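Local coordinates for 3-dehydroquinate dehydratase (Enterococcus faecalis, PDB 4PH6), which catalyses the cis-dehydration of 3-dehydroquinate to 3-dehydroshikimate through an imine intermediate, the third step of the chorismate pathway, at residues Pro28-Ile33 against Asp53-Val58; Asp63-Ser68 against His105-Lys110; Ile141-His146 against Arg167-Cys172; Leu116-Phe121 against Thr129-Ala134. All coordinates share one frame; numbering follows the deposited sequence.

Contact 1 of 4, residues Pro28-Ile33 against Asp53-Val58; sequences PTAEDI and DYYENV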
loop_
_atom_site.group_PDB
_atom_site.type_symbol
_atom_site.label_atom_id
_atom_site.label_comp_id
_atom_site.label_asym_id
_atom_site.label_seq_id
_atom_site.Cartn_x
_atom_site.Cartn_y
_atom_site.Cartn_z
ATOM N N PRO A 28 29.134 11.976 -5.462
ATOM C CA PRO A 28 29.886 13.141 -4.987
ATOM C C PRO A 28 30.841 13.737 -6.019
ATOM O O PRO A 28 31.166 14.916 -5.908
ATOM C CB PRO A 28 30.678 12.574 -3.808
ATOM C CG PRO A 28 30.953 11.166 -4.221
ATOM C CD PRO A 28 29.701 10.712 -4.950
ATOM N N THR A 29 31.309 12.950 -6.984
ATOM C CA THR A 29 32.224 13.510 -7.979
ATOM C C THR A 29 31.487 13.880 -9.236
ATOM O O THR A 29 30.472 13.268 -9.567
ATOM C CB THR A 29 33.347 12.550 -8.372
ATOM O OG1 THR A 29 32.779 11.428 -9.052
ATOM C CG2 THR A 29 34.107 12.073 -7.148
ATOM N N ALA A 30 32.033 14.877 -9.933
ATOM C CA ALA A 30 31.433 15.452 -11.130
ATOM C C ALA A 30 31.276 14.401 -12.201
ATOM O O ALA A 30 30.221 14.280 -12.833
ATOM C CB ALA A 30 32.288 16.615 -11.646
ATOM N N GLU A 31 32.352 13.645 -12.387
ATOM C CA GLU A 31 32.441 12.606 -13.405
ATOM C C GLU A 31 31.361 11.540 -13.259
ATOM O O GLU A 31 30.781 11.090 -14.246
ATOM C CB GLU A 31 33.820 11.968 -13.349
ATOM C CG GLU A 31 34.030 10.860 -14.346
ATOM C CD GLU A 31 35.444 10.350 -14.322
ATOM O OE1 GLU A 31 35.787 9.596 -13.384
ATOM O OE2 GLU A 31 36.209 10.712 -15.241
ATOM N N ASP A 32 31.096 11.138 -12.022
ATOM C CA ASP A 32 30.045 10.168 -11.753
ATOM C C ASP A 32 28.656 10.802 -11.851
ATOM O O ASP A 32 27.688 10.124 -12.185
ATOM C CB ASP A 32 30.241 9.537 -10.378
ATOM C CG ASP A 32 31.332 8.505 -10.379
ATOM O OD1 ASP A 32 31.956 8.289 -9.322
ATOM O OD2 ASP A 32 31.576 7.910 -11.445
ATOM N N ILE A 33 28.563 12.097 -11.568
ATOM C CA ILE A 33 27.287 12.800 -11.680
ATOM C C ILE A 33 26.859 12.880 -13.149
ATOM O O ILE A 33 25.697 12.637 -13.474
ATOM C CB ILE A 33 27.357 14.213 -11.041
ATOM C CG1 ILE A 33 27.268 14.108 -9.515
ATOM C CG2 ILE A 33 26.239 15.105 -11.556
ATOM C CD1 ILE A 33 27.571 15.406 -8.780
ATOM N N ASP A 53 23.841 18.591 -2.063
ATOM C CA ASP A 53 24.543 18.511 -0.790
ATOM C C ASP A 53 25.476 17.295 -0.746
ATOM O O ASP A 53 26.291 17.173 0.169
ATOM C CB ASP A 53 23.543 18.501 0.378
ATOM C CG ASP A 53 22.427 17.500 0.191
ATOM O OD1 ASP A 53 22.373 16.513 0.957
ATOM O OD2 ASP A 53 21.608 17.693 -0.727
ATOM N N TYR A 54 25.376 16.422 -1.752
ATOM C CA TYR A 54 26.350 15.346 -1.931
ATOM C C TYR A 54 27.571 15.796 -2.742
ATOM O O TYR A 54 28.647 15.207 -2.617
ATOM C CB TYR A 54 25.712 14.144 -2.635
ATOM C CG TYR A 54 24.950 13.194 -1.740
ATOM C CD1 TYR A 54 25.579 12.115 -1.128
ATOM C CD2 TYR A 54 23.589 13.370 -1.524
ATOM C CE1 TYR A 54 24.865 11.240 -0.329
ATOM C CE2 TYR A 54 22.881 12.513 -0.732
ATOM C CZ TYR A 54 23.517 11.451 -0.136
ATOM O OH TYR A 54 22.788 10.609 0.649
ATOM N N TYR A 55 27.403 16.817 -3.588
ATOM C CA TYR A 55 28.480 17.216 -4.505
ATOM C C TYR A 55 29.694 17.789 -3.776
ATOM O O TYR A 55 29.580 18.780 -3.057
ATOM C CB TYR A 55 27.975 18.227 -5.538
ATOM C CG TYR A 55 29.039 18.614 -6.545
ATOM C CD1 TYR A 55 29.882 17.654 -7.091
ATOM C CD2 TYR A 55 29.208 19.939 -6.947
ATOM C CE1 TYR A 55 30.863 17.991 -7.998
ATOM C CE2 TYR A 55 30.181 20.282 -7.875
ATOM C CZ TYR A 55 31.005 19.302 -8.390
ATOM O OH TYR A 55 31.986 19.627 -9.288
ATOM N N GLU A 56 30.861 17.180 -3.982
ATOM C CA GLU A 56 32.065 17.583 -3.256
ATOM C C GLU A 56 32.469 19.056 -3.462
ATOM O O GLU A 56 33.111 19.645 -2.584
ATOM C CB GLU A 56 33.247 16.675 -3.629
ATOM C CG GLU A 56 33.719 16.762 -5.073
ATOM C CD GLU A 56 34.840 15.766 -5.395
ATOM O OE1 GLU A 56 35.349 15.104 -4.467
ATOM O OE2 GLU A 56 35.209 15.637 -6.583
ATOM N N ASN A 57 32.108 19.647 -4.601
ATOM C CA ASN A 57 32.510 21.025 -4.894
ATOM C C ASN A 57 31.398 22.052 -4.733
ATOM O O ASN A 57 31.466 23.128 -5.324
ATOM C CB ASN A 57 33.073 21.134 -6.318
ATOM C CG ASN A 57 34.373 20.387 -6.488
ATOM O OD1 ASN A 57 35.203 20.355 -5.577
ATOM N ND2 ASN A 57 34.563 19.783 -7.655
ATOM N N VAL A 58 30.394 21.737 -3.920
ATOM C CA VAL A 58 29.169 22.531 -3.872
ATOM C C VAL A 58 29.373 23.963 -3.331
ATOM O O VAL A 58 28.527 24.849 -3.522
ATOM C CB VAL A 58 28.102 21.802 -3.037
ATOM C CG1 VAL A 58 28.368 21.970 -1.565
ATOM C CG2 VAL A 58 26.723 22.306 -3.385
#
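The carbonyl oxygen of Pro-28 is met by three groups, from Tyr-55 and Glu-56. Its one hydrogen bond across the contact comes from Glu-56 N, where Pro-28 O lies 3.0 Å from the nitrogen; the bond is almost straight at 175°, and the donor sits in the carbonyl plane on a lone pair. The aromatic edge of Tyr-55 closes in as well, with Tyr-55 CD1 3.2 Å from Pro-28 O. Glu-56 adds its methylene: with CG placed between its own N and carbonyl carbon (chi1 65°), Glu-56 CG comes 3.3 Å from the same oxygen, while the carboxylate runs on past the methyl of Thr-29.

The Tyr-55 ring also packs against Ala-30 and Ile-33. Ile-33 CD1 reaches Tyr-55 CD1 at 3.6 Å, approaching obliquely with the two side chains nearly perpendicular, and Ala-30 CB lies 3.8 Å from Tyr-55 OH. Over the centre of one ring face stands Asn-57 N. The phenol oxygen is fixed by Asp-63 on the following helix and by Asn-57 ND2, which donates to Tyr-55 OH at 3.1 Å, so the end of the ring is held in place.

Thr-29 is the N-cap of helix 30-40, its OG1 accepting a weak bond from Asp-32 N. The contact thus joins the loop leading into that helix to the loop that follows strand 47-51, near Trp-50, a predicted 3-dehydroquinate-binding residue. A single backbone hydrogen bond is the polar link between the segments; the anchored phenol presents its ring to Ala-30 and Ile-33, making that side of the contact largely apolar.

Contact 2 of 4, residues Asp63-Ser68 against His105-Lys110; sequences DVCNLS and HELVKK
Cys-65 of helix 61-73 packs against helix 97-110. Its CB lies against the far end of the partner segment, where Cys-65 CB is 3.6 Å from Lys-110 O. One bond further on, the thiol swings to the side of its own backbone N, opposite the carbonyl carbon (chi1 -71°), and that turn carries the sulfur onto the backbone between Glu-106 and Leu-107. Cys-65 SG comes 3.3 Å from Glu-106 O and 3.7 Å from Leu-107 N, and it also has the CB of Glu-106 beside it. On another flank Leu-107 supplies a methyl, with Cys-65 SG 3.9 Å from Leu-107 CD2. No hydrogen bond crosses between the two segments.

These helices follow adjacent parallel strands, 47-51 and 80-83, and so are consecutive members of the helical layer around the (beta/alpha)8 barrel. Their segment axes approach to 9.3 Å and cross at -45°. The nearest CA atoms across the contact are those of Cys-65 and Leu-107.

Leu-107 returns the contact from the other helix. Its CD2 methyl enters between residues one turn apart, reaching Val-64 CG1 at 3.8 Å and, at 4.1 Å, Ser-68 OG. The Val-64 branch that takes part is the one anti to the backbone N (chi1 177°), and it meets the leucine at a slant. Behind this pair, Trp-50 of strand 47-51 touches Val-64 and Ser-68 from the barrel side, and the hydroxyl of Ser-68 is hydrogen-bonded to Ala-112 N just beyond helix 97-110.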
loop_
_atom_site.group_PDB
_atom_site.type_symbol
_atom_site.label_atom_id
_atom_site.label_comp_id
_atom_site.label_asym_id
_atom_site.label_seq_id
_atom_site.Cartn_x
_atom_site.Cartn_y
_atom_site.Cartn_z
ATOM N N ASP A 63 31.163 26.432 -10.345
ATOM C CA ASP A 63 31.382 25.049 -10.710
ATOM C C ASP A 63 30.040 24.330 -10.747
ATOM O O ASP A 63 29.753 23.568 -11.673
ATOM C CB ASP A 63 32.326 24.382 -9.711
ATOM C CG ASP A 63 32.658 22.966 -10.088
ATOM O OD1 ASP A 63 33.700 22.755 -10.747
ATOM O OD2 ASP A 63 31.880 22.061 -9.739
ATOM N N VAL A 64 29.203 24.602 -9.744
ATOM C CA VAL A 64 27.900 23.963 -9.668
ATOM C C VAL A 64 27.006 24.408 -10.834
ATOM O O VAL A 64 26.335 23.584 -11.443
ATOM C CB VAL A 64 27.184 24.262 -8.328
ATOM C CG1 VAL A 64 25.812 23.635 -8.315
ATOM C CG2 VAL A 64 27.995 23.741 -7.159
ATOM N N CYS A 65 26.999 25.703 -11.146
ATOM C CA CYS A 65 26.187 26.207 -12.259
ATOM C C CYS A 65 26.585 25.546 -13.578
ATOM O O CYS A 65 25.725 25.124 -14.349
ATOM C CB CYS A 65 26.303 27.734 -12.382
ATOM S SG CYS A 65 25.483 28.639 -11.050
ATOM N N ASN A 66 27.890 25.454 -13.820
ATOM C CA ASN A 66 28.423 24.859 -15.046
ATOM C C ASN A 66 28.120 23.379 -15.115
ATOM O O ASN A 66 27.679 22.857 -16.141
ATOM C CB ASN A 66 29.929 25.069 -15.145
ATOM C CG ASN A 66 30.532 24.364 -16.349
ATOM O OD1 ASN A 66 30.491 24.882 -17.467
ATOM N ND2 ASN A 66 31.085 23.171 -16.129
ATOM N N LEU A 67 28.372 22.701 -14.008
ATOM C CA LEU A 67 28.058 21.296 -13.925
ATOM C C LEU A 67 26.568 21.087 -14.187
ATOM O O LEU A 67 26.183 20.106 -14.830
ATOM C CB LEU A 67 28.465 20.733 -12.564
ATOM C CG LEU A 67 28.264 19.227 -12.421
ATOM C CD1 LEU A 67 28.802 18.503 -13.629
ATOM C CD2 LEU A 67 28.911 18.705 -11.131
ATOM N N SER A 68 25.732 22.011 -13.717
ATOM C CA SER A 68 24.289 21.862 -13.906
ATOM C C SER A 68 23.945 21.921 -15.398
ATOM O O SER A 68 23.021 21.248 -15.853
ATOM C CB SER A 68 23.510 22.922 -13.133
ATOM O OG SER A 68 23.670 24.207 -13.703
ATOM N N HIS A 105 20.509 31.369 -5.595
ATOM C CA HIS A 105 20.427 32.594 -6.388
ATOM C C HIS A 105 21.330 32.484 -7.625
ATOM O O HIS A 105 20.927 32.869 -8.725
ATOM C CB HIS A 105 20.805 33.830 -5.554
ATOM C CG HIS A 105 19.651 34.479 -4.852
ATOM N ND1 HIS A 105 18.563 35.008 -5.522
ATOM C CD2 HIS A 105 19.427 34.721 -3.535
ATOM C CE1 HIS A 105 17.713 35.516 -4.649
ATOM N NE2 HIS A 105 18.214 35.363 -3.439
ATOM N N GLU A 106 22.528 31.931 -7.448
ATOM C CA GLU A 106 23.453 31.737 -8.561
ATOM C C GLU A 106 22.966 30.732 -9.609
ATOM O O GLU A 106 23.108 30.968 -10.809
ATOM C CB GLU A 106 24.823 31.291 -8.053
ATOM C CG GLU A 106 25.700 32.445 -7.640
ATOM C CD GLU A 106 25.838 33.492 -8.734
ATOM O OE1 GLU A 106 25.152 34.535 -8.640
ATOM O OE2 GLU A 106 26.632 33.283 -9.678
ATOM N N LEU A 107 22.426 29.602 -9.160
ATOM C CA LEU A 107 21.840 28.622 -10.067
ATOM C C LEU A 107 20.723 29.261 -10.882
ATOM O O LEU A 107 20.609 29.033 -12.089
ATOM C CB LEU A 107 21.300 27.418 -9.287
ATOM C CG LEU A 107 22.359 26.446 -8.758
ATOM C CD1 LEU A 107 21.719 25.437 -7.832
ATOM C CD2 LEU A 107 23.094 25.742 -9.899
ATOM N N VAL A 108 19.909 30.072 -10.215
ATOM C CA VAL A 108 18.812 30.752 -10.883
ATOM C C VAL A 108 19.321 31.625 -12.043
ATOM O O VAL A 108 18.733 31.613 -13.129
ATOM C CB VAL A 108 17.995 31.609 -9.895
ATOM C CG1 VAL A 108 17.074 32.576 -10.650
ATOM C CG2 VAL A 108 17.190 30.712 -8.956
ATOM N N LYS A 109 20.427 32.338 -11.815
ATOM C CA LYS A 109 20.993 33.253 -12.802
ATOM C C LYS A 109 21.745 32.569 -13.940
ATOM O O LYS A 109 21.588 32.951 -15.099
ATOM C CB LYS A 109 21.952 34.244 -12.123
ATOM C CG LYS A 109 21.255 35.276 -11.268
ATOM C CD LYS A 109 22.240 36.012 -10.379
ATOM C CE LYS A 109 21.493 36.928 -9.423
ATOM N NZ LYS A 109 22.337 37.364 -8.281
ATOM N N LYS A 110 22.576 31.582 -13.604
ATOM C CA LYS A 110 23.538 31.046 -14.558
ATOM C C LYS A 110 23.575 29.518 -14.596
ATOM O O LYS A 110 24.442 28.932 -15.250
ATOM C CB LYS A 110 24.942 31.568 -14.243
ATOM C CG LYS A 110 25.161 33.031 -14.586
ATOM C CD LYS A 110 26.218 33.654 -13.685
ATOM C CE LYS A 110 26.675 35.016 -14.224
ATOM N NZ LYS A 110 27.752 35.635 -13.384
#

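Contact 3 of 4, residues Ile141-His146 against Arg167-Cys172; sequences IVLCNH and RQADIC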
loop_
_atom_site.group_PDB
_atom_site.type_symbol
_atom_site.label_atom_id
_atom_site.label_comp_id
_atom_site.label_asym_id
_atom_site.label_seq_id
_atom_site.Cartn_x
_atom_site.Cartn_y
_atom_site.Cartn_z
ATOM N N ILE A 141 8.665 25.874 -8.521
ATOM C CA ILE A 141 9.110 25.805 -7.139
ATOM C C ILE A 141 8.545 24.611 -6.371
ATOM O O ILE A 141 7.332 24.388 -6.340
ATOM C CB ILE A 141 8.747 27.083 -6.392
ATOM C CG1 ILE A 141 9.455 28.265 -7.050
ATOM C CG2 ILE A 141 9.150 26.957 -4.929
ATOM C CD1 ILE A 141 10.966 28.117 -7.092
ATOM N N VAL A 142 9.434 23.847 -5.745
ATOM C CA VAL A 142 8.997 22.793 -4.833
ATOM C C VAL A 142 9.360 23.192 -3.413
ATOM O O VAL A 142 10.524 23.111 -3.035
ATOM C CB VAL A 142 9.630 21.412 -5.149
ATOM C CG1 VAL A 142 9.110 20.362 -4.174
ATOM C CG2 VAL A 142 9.344 20.991 -6.582
ATOM N N LEU A 143 8.370 23.647 -2.642
ATOM C CA LEU A 143 8.570 23.867 -1.211
ATOM C C LEU A 143 8.442 22.516 -0.543
ATOM O O LEU A 143 7.705 21.656 -1.012
ATOM C CB LEU A 143 7.567 24.867 -0.621
ATOM C CG LEU A 143 7.731 26.327 -1.066
ATOM C CD1 LEU A 143 7.043 27.289 -0.098
ATOM C CD2 LEU A 143 9.195 26.715 -1.273
ATOM N N CYS A 144 9.171 22.314 0.544
ATOM C CA CYS A 144 9.276 20.982 1.088
ATOM C C CYS A 144 9.688 20.952 2.538
ATOM O O CYS A 144 10.334 21.875 3.049
ATOM C CB CYS A 144 10.271 20.184 0.269
ATOM S SG CYS A 144 11.855 20.982 0.270
ATOM N N ASN A 145 9.316 19.864 3.193
ATOM C CA ASN A 145 9.706 19.656 4.574
ATOM C C ASN A 145 10.030 18.190 4.820
ATOM O O ASN A 145 9.377 17.302 4.286
ATOM C CB ASN A 145 8.604 20.143 5.515
ATOM C CG ASN A 145 8.877 19.792 6.960
ATOM O OD1 ASN A 145 8.128 19.049 7.570
ATOM N ND2 ASN A 145 9.980 20.305 7.504
ATOM N N HIS A 146 11.061 17.943 5.612
ATOM C CA HIS A 146 11.458 16.582 5.938
ATOM C C HIS A 146 11.696 16.434 7.415
ATOM O O HIS A 146 12.463 17.196 8.004
ATOM C CB HIS A 146 12.736 16.188 5.199
ATOM C CG HIS A 146 12.617 16.279 3.715
ATOM N ND1 HIS A 146 12.717 17.471 3.045
ATOM C CD2 HIS A 146 12.385 15.329 2.784
ATOM C CE1 HIS A 146 12.547 17.249 1.747
ATOM N NE2 HIS A 146 12.360 15.958 1.568
ATOM N N ARG A 167 2.597 29.911 0.538
ATOM C CA ARG A 167 3.822 30.594 0.148
ATOM C C ARG A 167 4.049 30.426 -1.343
ATOM O O ARG A 167 5.180 30.546 -1.804
ATOM C CB ARG A 167 5.045 30.051 0.904
ATOM C CG ARG A 167 4.981 30.111 2.429
ATOM C CD ARG A 167 5.818 31.248 3.015
ATOM N NE ARG A 167 7.183 31.304 2.489
ATOM C CZ ARG A 167 8.209 30.573 2.926
ATOM N NH1 ARG A 167 8.040 29.689 3.907
ATOM N NH2 ARG A 167 9.410 30.718 2.368
ATOM N N GLN A 168 2.988 30.106 -2.084
ATOM C CA GLN A 168 3.030 30.023 -3.550
ATOM C C GLN A 168 3.976 28.941 -4.099
ATOM O O GLN A 168 4.627 29.129 -5.131
ATOM C CB GLN A 168 3.408 31.386 -4.149
ATOM C CG GLN A 168 2.514 32.548 -3.719
ATOM C CD GLN A 168 2.932 33.888 -4.327
ATOM O OE1 GLN A 168 3.237 33.978 -5.520
ATOM N NE2 GLN A 168 2.951 34.934 -3.502
ATOM N N ALA A 169 4.043 27.802 -3.419
ATOM C CA ALA A 169 4.720 26.650 -3.990
ATOM C C ALA A 169 3.995 26.183 -5.250
ATOM O O ALA A 169 2.765 26.191 -5.315
ATOM C CB ALA A 169 4.794 25.521 -2.994
ATOM N N ASP A 170 4.760 25.789 -6.257
ATOM C CA ASP A 170 4.170 25.096 -7.390
ATOM C C ASP A 170 3.860 23.640 -7.003
ATOM O O ASP A 170 2.891 23.052 -7.473
ATOM C CB ASP A 170 5.104 25.174 -8.594
ATOM C CG ASP A 170 5.213 26.590 -9.137
ATOM O OD1 ASP A 170 4.160 27.181 -9.443
ATOM O OD2 ASP A 170 6.338 27.126 -9.226
ATOM N N ILE A 171 4.679 23.081 -6.123
ATOM C CA ILE A 171 4.511 21.715 -5.670
ATOM C C ILE A 171 4.866 21.663 -4.180
ATOM O O ILE A 171 5.893 22.201 -3.762
ATOM C CB ILE A 171 5.382 20.738 -6.489
ATOM C CG1 ILE A 171 4.968 20.750 -7.969
ATOM C CG2 ILE A 171 5.281 19.339 -5.941
ATOM C CD1 ILE A 171 5.854 19.889 -8.862
ATOM N N CYS A 172 3.990 21.066 -3.380
ATOM C CA CYS A 172 4.211 20.974 -1.938
ATOM C C CYS A 172 4.648 19.557 -1.590
ATOM O O CYS A 172 4.011 18.598 -2.003
ATOM C CB CYS A 172 2.948 21.332 -1.170
ATOM S SG CYS A 172 2.206 22.895 -1.659
#
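Hydrogen bonds bring Ile-141 and Asp-170 together at the start of two parallel strands. Ile-141 N donates to Asp-170 OD2 at 2.7 Å, close to linear at 170° and on the anti lone pair of the carboxylate. Ile-141 O receives Ile-171 N at 3.0 Å, nearly in line with the carbonyl bond, and a weak bond from Asp-170 N. One step along, Leu-143 N makes a weak 3.1 Å bond to Ile-171 O, and a CA-H...O contact adds Val-142 CA at 3.3 Å from that same Ile-171 O.

Apolar contacts form on both sides of the sheet. On the face of Val-142 and Ile-171, Val-142 CG2 lies 4.0 Å from Ile-171 CB. Leu-143, on the other face, packs on the loop before strand 171-176: Leu-143 CG rests 3.6 Å from Ala-169 CB, and Leu-143 CD1 reaches Arg-167 CB at 3.6 Å, the two side chains crossing at about a right angle. The guanidinium of Arg-167 turns elsewhere, to Asp-128 and Leu-120 O.

A Schellman motif at Gln-168 ends helix 154-166 and turns the chain into strand 171-176. The contact pairs the two parallel strands of a beta-alpha-beta unit of the (beta/alpha)8 barrel, which carry the predicted catalytic pair His-146 and Lys-173, hydrogen-bonded to each other.

Contact 4 of 4, residues Leu116-Phe121 against Thr129-Ala134; sequences LDIELF and TLIHEA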
loop_
_atom_site.group_PDB
_atom_site.type_symbol
_atom_site.label_atom_id
_atom_site.label_comp_id
_atom_site.label_asym_id
_atom_site.label_seq_id
_atom_site.Cartn_x
_atom_site.Cartn_y
_atom_site.Cartn_z
ATOM N N LEU A 116 13.020 23.915 -8.578
ATOM C CA LEU A 116 13.911 24.249 -7.477
ATOM C C LEU A 116 13.270 23.833 -6.163
ATOM O O LEU A 116 12.123 24.195 -5.872
ATOM C CB LEU A 116 14.242 25.757 -7.470
ATOM C CG LEU A 116 15.190 26.319 -6.399
ATOM C CD1 LEU A 116 16.489 25.515 -6.307
ATOM C CD2 LEU A 116 15.480 27.814 -6.637
ATOM N N ASP A 117 14.022 23.055 -5.393
ATOM C CA ASP A 117 13.626 22.621 -4.071
ATOM C C ASP A 117 14.008 23.672 -3.009
ATOM O O ASP A 117 15.174 24.044 -2.878
ATOM C CB ASP A 117 14.282 21.265 -3.746
ATOM C CG ASP A 117 13.939 20.757 -2.349
ATOM O OD1 ASP A 117 14.411 21.369 -1.371
ATOM O OD2 ASP A 117 13.246 19.720 -2.225
ATOM N N ILE A 118 13.020 24.129 -2.246
ATOM C CA ILE A 118 13.248 25.083 -1.168
ATOM C C ILE A 118 12.525 24.617 0.097
ATOM O O ILE A 118 11.325 24.375 0.087
ATOM C CB ILE A 118 12.768 26.493 -1.537
ATOM C CG1 ILE A 118 13.492 26.990 -2.792
ATOM C CG2 ILE A 118 12.968 27.471 -0.353
ATOM C CD1 ILE A 118 13.007 28.330 -3.287
ATOM N N GLU A 119 13.264 24.476 1.184
ATOM C CA GLU A 119 12.665 24.016 2.424
ATOM C C GLU A 119 11.750 25.078 3.035
ATOM O O GLU A 119 12.138 26.234 3.198
ATOM C CB GLU A 119 13.755 23.588 3.395
ATOM C CG GLU A 119 14.527 22.404 2.853
ATOM C CD GLU A 119 15.679 21.966 3.723
ATOM O OE1 GLU A 119 15.939 22.599 4.770
ATOM O OE2 GLU A 119 16.339 20.979 3.341
ATOM N N LEU A 120 10.520 24.660 3.329
ATOM C CA LEU A 120 9.521 25.506 3.968
ATOM C C LEU A 120 10.099 26.324 5.119
ATOM O O LEU A 120 9.789 27.506 5.256
ATOM C CB LEU A 120 8.351 24.647 4.478
ATOM C CG LEU A 120 7.307 25.281 5.414
ATOM C CD1 LEU A 120 6.484 26.365 4.705
ATOM C CD2 LEU A 120 6.386 24.225 6.036
ATOM N N PHE A 121 10.924 25.700 5.947
ATOM C CA PHE A 121 11.405 26.283 7.196
ATOM C C PHE A 121 12.644 27.183 7.101
ATOM O O PHE A 121 13.030 27.741 8.044
ATOM C CB PHE A 121 11.601 25.240 8.313
ATOM C CG PHE A 121 10.325 24.653 8.820
ATOM C CD1 PHE A 121 10.179 23.325 8.937
ATOM C CD2 PHE A 121 9.275 25.431 9.128
ATOM C CE1 PHE A 121 9.014 22.770 9.368
ATOM C CE2 PHE A 121 8.094 24.880 9.550
ATOM C CZ PHE A 121 7.961 23.546 9.677
ATOM N N THR A 129 11.996 35.971 -1.629
ATOM C CA THR A 129 12.682 36.761 -2.640
ATOM C C THR A 129 13.263 35.842 -3.705
ATOM O O THR A 129 13.201 36.150 -4.890
ATOM C CB THR A 129 13.802 37.628 -2.025
ATOM O OG1 THR A 129 13.247 38.451 -0.997
ATOM C CG2 THR A 129 14.460 38.503 -3.084
ATOM N N LEU A 130 13.817 34.715 -3.266
ATOM C CA LEU A 130 14.361 33.698 -4.157
ATOM C C LEU A 130 13.277 33.068 -5.048
ATOM O O LEU A 130 13.473 32.878 -6.255
ATOM C CB LEU A 130 15.062 32.612 -3.347
ATOM C CG LEU A 130 15.529 31.405 -4.160
ATOM C CD1 LEU A 130 16.609 31.825 -5.174
ATOM C CD2 LEU A 130 16.029 30.289 -3.240
ATOM N N ILE A 131 12.138 32.755 -4.447
ATOM C CA ILE A 131 11.017 32.176 -5.178
ATOM C C ILE A 131 10.621 33.013 -6.402
ATOM O O ILE A 131 10.482 32.470 -7.503
ATOM C CB ILE A 131 9.783 32.011 -4.268
ATOM C CG1 ILE A 131 10.055 30.965 -3.187
ATOM C CG2 ILE A 131 8.575 31.610 -5.098
ATOM C CD1 ILE A 131 8.998 30.911 -2.097
ATOM N N HIS A 132 10.446 34.323 -6.209
ATOM C CA HIS A 132 10.046 35.201 -7.306
ATOM C C HIS A 132 11.130 35.336 -8.365
ATOM O O HIS A 132 10.812 35.433 -9.553
ATOM C CB HIS A 132 9.653 36.587 -6.784
ATOM C CG HIS A 132 8.506 36.544 -5.829
ATOM N ND1 HIS A 132 7.327 35.896 -6.113
ATOM C CD2 HIS A 132 8.374 37.041 -4.577
ATOM C CE1 HIS A 132 6.513 35.993 -5.085
ATOM N NE2 HIS A 132 7.120 36.686 -4.134
ATOM N N GLU A 133 12.395 35.343 -7.949
ATOM C CA GLU A 133 13.486 35.353 -8.924
ATOM C C GLU A 133 13.553 34.028 -9.703
ATOM O O GLU A 133 13.807 34.024 -10.904
ATOM C CB GLU A 133 14.829 35.638 -8.248
ATOM C CG GLU A 133 14.979 37.066 -7.722
ATOM C CD GLU A 133 14.681 38.124 -8.774
ATOM O OE1 GLU A 133 15.374 38.154 -9.811
ATOM O OE2 GLU A 133 13.730 38.920 -8.567
ATOM N N ALA A 134 13.313 32.907 -9.033
ATOM C CA ALA A 134 13.269 31.629 -9.730
ATOM C C ALA A 134 12.087 31.554 -10.697
ATOM O O ALA A 134 12.258 31.106 -11.841
ATOM C CB ALA A 134 13.212 30.477 -8.733
#
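Leu-116 and Ile-118 meet Leu-130, Ile-131 and Ala-134 through aliphatic groups alone, with no flat group lying between the segments. The ring of Phe-121, just past the strand, has Leu-120 CD2 3.9 Å above one face, set toward the rim, and takes no part in the join.

Ile-118 makes the closest approach. Its CG1 branch is opposite the carbonyl carbon (chi1 -59°) and continues extended, so that Ile-118 CD1 reaches both Leu-130 CD2 at 3.6 Å and Ile-131 CG1 at 4.0 Å, meeting each side chain at a slant. Leu-116, two residues earlier and on the same side of the strand, uses its CD2 methyl: Leu-116 CD2 is 4.2 Å from Leu-130 CD2 and 4.1 Å from Ala-134 CB. Leu-130 therefore bridges the two strand residues, and the short Ala-134 faces the longer leucine.

Strand and helix segments run almost antiparallel (169°), as expected within a beta-alpha-beta unit. Asp-117 and Glu-119, on the opposite face of the strand, form salt bridges with Arg-85, a predicted substrate-binding residue. The neighbouring helix 97-110 packs on helix 124-136, with Tyr-104 and Val-108 touching Leu-130, while Leu-143 and Ile-141 of strand 140-147 touch Ile-118 and Ala-134.

All four contacts belong to one (beta/alpha)8 barrel and come along the chain in the order 1, 2, 4, 3. Contacts 1 and 2 are about 14 Å apart between centres and meet where Tyr-55 joins Asp-63 and packs on Leu-67. Contact 2 touches contact 4 through Val-108 and His-105, so helices 61-73, 97-110 and 124-136 form a continuous run round the barrel. Contacts 3 and 4, about 8 Å apart between centres, share neighbouring strands 115-119 and 140-147, part of the barrel wall that carries the predicted catalytic residues. Contacts 1 and 3 lie on opposite sides of the chain's centre, about 25 Å apart between centres; contacts 1 and 2 join surrounding helices and a loop at the periphery.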